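Local coordinates for protein putative aspartate aminotransferase (Thermus thermophilus, PDB 1IUG) that probably transfers amino groups between amino acids and 2-oxo acids, using a pyridoxal 5'-phosphate cofactor, as a class-V aminotransferase of the aspartate aminotransferase type, at residues E65-V68 / K69-A73; E244-L247 / P248-E252; T230-I233 / N234-L237. All blocks are in the same frame, centred on the assembly; numbering follows the deposited sequence.

Interaction 1. Residues E65-V68 / K69-A73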
loop_
_atom_site.group_PDB
_atom_site.type_symbol
_atom_site.label_atom_id
_atom_site.label_comp_id
_atom_site.label_asym_id
_atom_site.label_seq_id
_atom_site.Cartn_x
_atom_site.Cartn_y
_atom_site.Cartn_z
ATOM N N GLU A 65 -0.849 -11.817 -4.662
ATOM C CA GLU A 65 -1.139 -12.648 -3.499
ATOM C C GLU A 65 -2.634 -12.710 -3.211
ATOM O O GLU A 65 -3.158 -13.772 -2.880
ATOM C CB GLU A 65 -0.406 -12.123 -2.258
ATOM C CG GLU A 65 -0.685 -12.940 -0.991
ATOM C CD GLU A 65 0.190 -12.546 0.186
ATOM O OE1 GLU A 65 1.292 -12.005 -0.030
ATOM O OE2 GLU A 65 -0.220 -12.794 1.335
ATOM N N ALA A 66 -3.313 -11.571 -3.331
ATOM C CA ALA A 66 -4.749 -11.505 -3.076
ATOM C C ALA A 66 -5.534 -12.331 -4.089
ATOM O O ALA A 66 -6.545 -12.946 -3.747
ATOM C CB ALA A 66 -5.222 -10.068 -3.095
ATOM N N LEU A 67 -5.071 -12.319 -5.336
ATOM C CA LEU A 67 -5.711 -13.069 -6.411
ATOM C C LEU A 67 -5.646 -14.559 -6.094
ATOM O O LEU A 67 -6.665 -15.250 -6.129
ATOM C CB LEU A 67 -5.006 -12.786 -7.743
ATOM C CG LEU A 67 -5.516 -13.414 -9.052
ATOM C CD1 LEU A 67 -5.002 -12.590 -10.215
ATOM C CD2 LEU A 67 -5.076 -14.875 -9.207
ATOM N N VAL A 68 -4.442 -15.034 -5.775
ATOM C CA VAL A 68 -4.198 -16.440 -5.464
ATOM C C VAL A 68 -4.953 -16.927 -4.226
ATOM O O VAL A 68 -5.617 -17.965 -4.268
ATOM C CB VAL A 68 -2.678 -16.709 -5.295
ATOM C CG1 VAL A 68 -2.424 -18.148 -4.845
ATOM C CG2 VAL A 68 -1.955 -16.435 -6.604
ATOM N N LYS A 69 -4.853 -16.160 -3.141
ATOM C CA LYS A 69 -5.506 -16.472 -1.867
ATOM C C LYS A 69 -7.030 -16.548 -1.955
ATOM O O LYS A 69 -7.653 -17.400 -1.328
ATOM C CB LYS A 69 -5.181 -15.396 -0.822
ATOM C CG LYS A 69 -3.788 -15.406 -0.212
ATOM C CD LYS A 69 -3.500 -16.697 0.502
ATOM C CE LYS A 69 -2.120 -16.708 1.142
ATOM N NZ LYS A 69 -1.362 -15.448 0.937
ATOM N N ASN A 70 -7.626 -15.622 -2.695
ATOM C CA ASN A 70 -9.074 -15.560 -2.803
ATOM C C ASN A 70 -9.754 -16.418 -3.861
ATOM O O ASN A 70 -10.980 -16.421 -3.949
ATOM C CB ASN A 70 -9.517 -14.101 -2.940
ATOM C CG ASN A 70 -9.291 -13.303 -1.669
ATOM O OD1 ASN A 70 -10.221 -13.067 -0.904
ATOM N ND2 ASN A 70 -8.052 -12.890 -1.438
ATOM N N LEU A 71 -8.971 -17.133 -4.663
ATOM C CA LEU A 71 -9.534 -17.991 -5.706
ATOM C C LEU A 71 -9.168 -19.455 -5.532
ATOM O O LEU A 71 -9.770 -20.324 -6.156
ATOM C CB LEU A 71 -9.099 -17.519 -7.093
ATOM C CG LEU A 71 -9.774 -16.240 -7.587
ATOM C CD1 LEU A 71 -9.158 -15.822 -8.902
ATOM C CD2 LEU A 71 -11.272 -16.454 -7.724
ATOM N N PHE A 72 -8.177 -19.722 -4.689
ATOM C CA PHE A 72 -7.728 -21.083 -4.443
ATOM C C PHE A 72 -7.640 -21.363 -2.945
ATOM O O PHE A 72 -7.097 -20.560 -2.178
ATOM C CB PHE A 72 -6.367 -21.322 -5.107
ATOM C CG PHE A 72 -6.371 -21.113 -6.597
ATOM C CD1 PHE A 72 -5.894 -19.923 -7.147
ATOM C CD2 PHE A 72 -6.868 -22.093 -7.451
ATOM C CE1 PHE A 72 -5.915 -19.711 -8.528
ATOM C CE2 PHE A 72 -6.894 -21.896 -8.830
ATOM C CZ PHE A 72 -6.417 -20.700 -9.371
ATOM N N ALA A 73 -8.225 -22.484 -2.530
ATOM C CA ALA A 73 -8.207 -22.890 -1.130
ATOM C C ALA A 73 -7.000 -23.798 -0.900
ATOM O O ALA A 73 -6.469 -24.384 -1.849
ATOM C CB ALA A 73 -9.501 -23.614 -0.772
#
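The carbonyl oxygen of A66 is gripped twice by N70. The side-chain ND2 of N70 lies 2.8 Å from A66 O, in the carbonyl plane and on a lone pair, while N70 N, 3.1 Å from A66 O, stands above that plane, 35° out of it. With CG anti to its own carbonyl carbon (chi1 -69°), the N70 side chain folds back along the helix. ND2 also reaches L213 O in the loop before helix 215-222, and OD1 accepts from L215 N at the start of that helix. Replacing N70 by an alanine is likely to leave A66 O with the main-chain donor alone, and L213 O and L215 N without their side-chain partner.

E65 and K69 run side by side, one turn apart. E65 is extended beyond CG, while K69 bends at chi2 and again at its last torsion (chi4 near 0°), which swings NZ back to E65 OE2 in a salt bridge of 2.9 Å. NZ is shared with E96, and E65 OE1 accepts from Y212 N of the second subunit.

L67 CD2 meets L71 CD1 at 4.2 Å, and F72 N bonds to V68 O at 3.1 Å. The contact lies at the C-terminal end of helix 60-71 and in the chain leaving it; V68 and F72 touch L126, and L67 and L71 touch A178, in the seven-stranded sheet of the aminotransferase fold.

Interaction 2. Residues E244-L247 / P248-E252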
loop_
_atom_site.group_PDB
_atom_site.type_symbol
_atom_site.label_atom_id
_atom_site.label_comp_id
_atom_site.label_asym_id
_atom_site.label_seq_id
_atom_site.Cartn_x
_atom_site.Cartn_y
_atom_site.Cartn_z
ATOM N N GLU A 244 -8.590 8.587 -18.035
ATOM C CA GLU A 244 -9.536 9.450 -18.740
ATOM C C GLU A 244 -8.957 9.986 -20.044
ATOM O O GLU A 244 -9.683 10.166 -21.018
ATOM C CB GLU A 244 -9.974 10.623 -17.859
ATOM C CG GLU A 244 -11.146 10.308 -16.949
ATOM C CD GLU A 244 -11.512 11.469 -16.044
ATOM O OE1 GLU A 244 -11.562 11.265 -14.810
ATOM O OE2 GLU A 244 -11.756 12.580 -16.564
ATOM N N GLU A 245 -7.649 10.231 -20.059
ATOM C CA GLU A 245 -6.985 10.748 -21.248
ATOM C C GLU A 245 -6.547 9.662 -22.233
ATOM O O GLU A 245 -6.675 9.831 -23.446
ATOM C CB GLU A 245 -5.773 11.598 -20.858
ATOM C CG GLU A 245 -5.141 12.313 -22.050
ATOM C CD GLU A 245 -3.850 13.027 -21.708
ATOM O OE1 GLU A 245 -2.779 12.554 -22.149
ATOM O OE2 GLU A 245 -3.907 14.066 -21.013
ATOM N N VAL A 246 -6.049 8.545 -21.709
ATOM C CA VAL A 246 -5.561 7.456 -22.550
ATOM C C VAL A 246 -6.616 6.544 -23.177
ATOM O O VAL A 246 -6.516 6.210 -24.356
ATOM C CB VAL A 246 -4.519 6.589 -21.791
ATOM C CG1 VAL A 246 -4.137 5.364 -22.612
ATOM C CG2 VAL A 246 -3.280 7.415 -21.492
ATOM N N LEU A 247 -7.618 6.149 -22.397
ATOM C CA LEU A 247 -8.664 5.250 -22.883
ATOM C C LEU A 247 -9.360 5.614 -24.205
ATOM O O LEU A 247 -9.624 4.731 -25.028
ATOM C CB LEU A 247 -9.684 4.973 -21.777
ATOM C CG LEU A 247 -9.715 3.528 -21.262
ATOM C CD1 LEU A 247 -8.312 2.950 -21.135
ATOM C CD2 LEU A 247 -10.438 3.468 -19.930
ATOM N N PRO A 248 -9.680 6.906 -24.425
ATOM C CA PRO A 248 -10.341 7.273 -25.685
ATOM C C PRO A 248 -9.420 7.093 -26.892
ATOM O O PRO A 248 -9.889 6.915 -28.017
ATOM C CB PRO A 248 -10.694 8.745 -25.468
ATOM C CG PRO A 248 -10.871 8.838 -23.983
ATOM C CD PRO A 248 -9.689 8.046 -23.491
ATOM N N ARG A 249 -8.113 7.133 -26.644
ATOM C CA ARG A 249 -7.099 6.978 -27.688
ATOM C C ARG A 249 -6.239 5.743 -27.411
ATOM O O ARG A 249 -5.055 5.724 -27.746
ATOM C CB ARG A 249 -6.181 8.204 -27.717
ATOM C CG ARG A 249 -6.861 9.544 -27.951
ATOM C CD ARG A 249 -7.594 9.596 -29.286
ATOM N NE ARG A 249 -8.016 10.957 -29.619
ATOM C CZ ARG A 249 -9.089 11.258 -30.348
ATOM N NH1 ARG A 249 -9.868 10.292 -30.830
ATOM N NH2 ARG A 249 -9.382 12.528 -30.599
ATOM N N LEU A 250 -6.838 4.714 -26.816
ATOM C CA LEU A 250 -6.111 3.492 -26.465
ATOM C C LEU A 250 -5.283 2.874 -27.589
ATOM O O LEU A 250 -4.087 2.625 -27.410
ATOM C CB LEU A 250 -7.062 2.439 -25.885
ATOM C CG LEU A 250 -6.390 1.162 -25.364
ATOM C CD1 LEU A 250 -5.419 1.498 -24.237
ATOM C CD2 LEU A 250 -7.437 0.173 -24.888
ATOM N N GLU A 251 -5.914 2.660 -28.744
ATOM C CA GLU A 251 -5.257 2.061 -29.907
ATOM C C GLU A 251 -4.012 2.831 -30.332
ATOM O O GLU A 251 -2.995 2.234 -30.691
ATOM C CB GLU A 251 -6.233 1.973 -31.081
ATOM C CG GLU A 251 -6.120 0.684 -31.882
ATOM C CD GLU A 251 -6.443 -0.552 -31.053
ATOM O OE1 GLU A 251 -7.527 -0.589 -30.423
ATOM O OE2 GLU A 251 -5.614 -1.491 -31.035
ATOM N N GLU A 252 -4.100 4.156 -30.287
ATOM C CA GLU A 252 -2.978 5.009 -30.650
ATOM C C GLU A 252 -1.877 4.897 -29.601
ATOM O O GLU A 252 -0.694 4.873 -29.940
ATOM C CB GLU A 252 -3.426 6.468 -30.789
ATOM C CG GLU A 252 -4.430 6.719 -31.913
ATOM C CD GLU A 252 -5.890 6.610 -31.472
ATOM O OE1 GLU A 252 -6.290 5.575 -30.893
ATOM O OE2 GLU A 252 -6.648 7.571 -31.723
#
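V246 and R249 are joined by the first of the polar bonds that define the turn. R249 N donates to V246 O at 2.9 Å, but the N-H...O angle is only 134° and the donor stands 49° out of the carbonyl plane, so the bond is bent. A weak bond follows, from L250 N to L247 O at 3.3 Å. Both have the i to i+3 spacing of a 3-10 turn.

The proline probably contributes to this change. P248 N carries no hydrogen, so it cannot donate to E244 O four residues back; instead its ring carbon CD lies 3.3 Å from E244 O, in the place of the missing donor.

Among apolar contacts, L247 CB lies 3.5 Å from P248 CD. The CG of L250 is anti to its backbone N (chi1 -175°), and its CD1 comes within 4.4 Å of V246 CG1 and 4.5 Å of L247 CD1, a loose three-residue cluster. L165 lies against V246 and L250, whereas L247 rests on L42 and E45 of helix 30-47.

The polar end of E245 is engaged outside the turn, where OE2 forms a salt bridge with K15. Helix 233-246 therefore passes into helix 250-270 through a proline-containing turn with R249 at the N-cap position, a join that relies less on straight hydrogen bonds than on aliphatic packing on the inward side of an otherwise exposed turn.

Interaction 3. Residues T230-I233 / N234-L237; sequences TPAI and NLVL
A232 and L235 touch through their side chains: A232 CB lies 3.9 Å from L235 CD1. One residue further along, I233 CD1 approaches V236 CB at 4.3 Å. V236 also leans on the backbone, its CG2 lying 3.4 Å from A232 O. With CG1 anti to the backbone N of V236 (chi1 174°), CG2 is left beside that N, and the methyl and the N-H both face A232 O. I233 and N234 cross at about a right angle, and I233 CG2 lies 3.5 Å from N234 OD1.

These contacts surround the first turn of helix 233-246. A232, at the N-cap position, offers its carbonyl oxygen to V236 N at 3.1 Å, in the carbonyl plane, with an N-H...O angle of 154°. The bond from L235 N to the same oxygen is weak, at an angle of 122°. L237 N then bonds to I233 O at 3.1 Å, continuing the i to i+4 pattern. Just before the helix, A232 is the centre of an inverse gamma turn, closed by a weak bond from I233 N to P231 O.

Farther out, T57 OG1 accepts from A232 N, and Q24 NE2 donates to N234 OD1. L193 of strand 193-198 backs A232, L235 and V236, while F36 and A39 of helix 30-47 meet V236. P191 of the second subunit packs on A232 and N234, and T230 OG1 is hydrogen-bonded to the lysine-pyridoxal phosphate side chain of that subunit. The chemistry thus divides along the chain: a hydroxyl reaches the cofactor across the dimer interface, while two sound i to i+4 bonds, a weaker one from L235 N, and aliphatic contacts start the helix that follows.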
loop_
_atom_site.group_PDB
_atom_site.type_symbol
_atom_site.label_atom_id
_atom_site.label_comp_id
_atom_site.label_asym_id
_atom_site.label_seq_id
_atom_site.Cartn_x
_atom_site.Cartn_y
_atom_site.Cartn_z
ATOM N N THR A 230 -8.535 2.744 4.715
ATOM C CA THR A 230 -8.267 4.011 4.047
ATOM C C THR A 230 -7.455 3.729 2.792
ATOM O O THR A 230 -6.419 3.064 2.845
ATOM C CB THR A 230 -7.489 4.983 4.943
ATOM O OG1 THR A 230 -8.164 5.115 6.197
ATOM C CG2 THR A 230 -7.403 6.359 4.286
ATOM N N PRO A 231 -7.959 4.166 1.629
ATOM C CA PRO A 231 -7.243 3.937 0.372
ATOM C C PRO A 231 -6.295 5.093 0.069
ATOM O O PRO A 231 -6.467 6.199 0.594
ATOM C CB PRO A 231 -8.379 3.903 -0.640
ATOM C CG PRO A 231 -9.271 5.016 -0.133
ATOM C CD PRO A 231 -9.273 4.797 1.386
ATOM N N ALA A 232 -5.289 4.837 -0.763
ATOM C CA ALA A 232 -4.357 5.890 -1.162
ATOM C C ALA A 232 -5.122 6.703 -2.217
ATOM O O ALA A 232 -4.842 6.629 -3.418
ATOM C CB ALA A 232 -3.088 5.279 -1.751
ATOM N N ILE A 233 -6.112 7.455 -1.738
ATOM C CA ILE A 233 -7.000 8.272 -2.562
ATOM C C ILE A 233 -6.305 9.245 -3.515
ATOM O O ILE A 233 -6.817 9.522 -4.601
ATOM C CB ILE A 233 -8.036 9.015 -1.663
ATOM C CG1 ILE A 233 -9.148 9.640 -2.512
ATOM C CG2 ILE A 233 -7.345 10.055 -0.791
ATOM C CD1 ILE A 233 -10.023 8.616 -3.218
ATOM N N ASN A 234 -5.133 9.738 -3.121
ATOM C CA ASN A 234 -4.356 10.670 -3.944
ATOM C C ASN A 234 -3.898 9.966 -5.224
ATOM O O ASN A 234 -3.948 10.538 -6.315
ATOM C CB ASN A 234 -3.125 11.170 -3.175
ATOM C CG ASN A 234 -3.476 11.738 -1.808
ATOM O OD1 ASN A 234 -3.990 11.027 -0.939
ATOM N ND2 ASN A 234 -3.193 13.020 -1.608
ATOM N N LEU A 235 -3.424 8.731 -5.069
ATOM C CA LEU A 235 -2.964 7.926 -6.195
ATOM C C LEU A 235 -4.147 7.509 -7.070
ATOM O O LEU A 235 -4.023 7.428 -8.288
ATOM C CB LEU A 235 -2.220 6.687 -5.696
ATOM C CG LEU A 235 -0.966 6.905 -4.848
ATOM C CD1 LEU A 235 -0.344 5.559 -4.524
ATOM C CD2 LEU A 235 0.033 7.765 -5.587
ATOM N N VAL A 236 -5.290 7.238 -6.443
ATOM C CA VAL A 236 -6.495 6.854 -7.169
ATOM C C VAL A 236 -6.886 7.987 -8.119
ATOM O O VAL A 236 -7.282 7.735 -9.261
ATOM C CB VAL A 236 -7.665 6.521 -6.199
ATOM C CG1 VAL A 236 -8.953 6.272 -6.973
ATOM C CG2 VAL A 236 -7.323 5.289 -5.377
ATOM N N LEU A 237 -6.732 9.228 -7.655
ATOM C CA LEU A 237 -7.032 10.411 -8.464
ATOM C C LEU A 237 -6.137 10.431 -9.695
ATOM O O LEU A 237 -6.598 10.715 -10.805
ATOM C CB LEU A 237 -6.798 11.692 -7.661
ATOM C CG LEU A 237 -7.993 12.278 -6.914
ATOM C CD1 LEU A 237 -7.516 13.329 -5.915
ATOM C CD2 LEU A 237 -8.972 12.878 -7.920
#

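In the fold
Interactions 1 and 3 are buried and interaction 2 is largely at the surface. Interactions 2 and 3 both use helix 233-246: interaction 3 at its start, interaction 2 at its end, where it joins helix 250-270; their centres are 22 Å apart, with nearest atoms about 6 Å apart. Interaction 1 sits on helix 60-71, its centre 24 Å from that of interaction 3 and 31 Å from that of interaction 2. The two buried contacts differ in chemistry from each other as well as from the surface one: a side-chain amide and a salt bridge in interaction 1, first-turn backbone bonds and aliphatic contacts in interaction 3, a proline turn with bent or weak bonds in interaction 2. The second subunit reaches interactions 1 and 3, but not interaction 2.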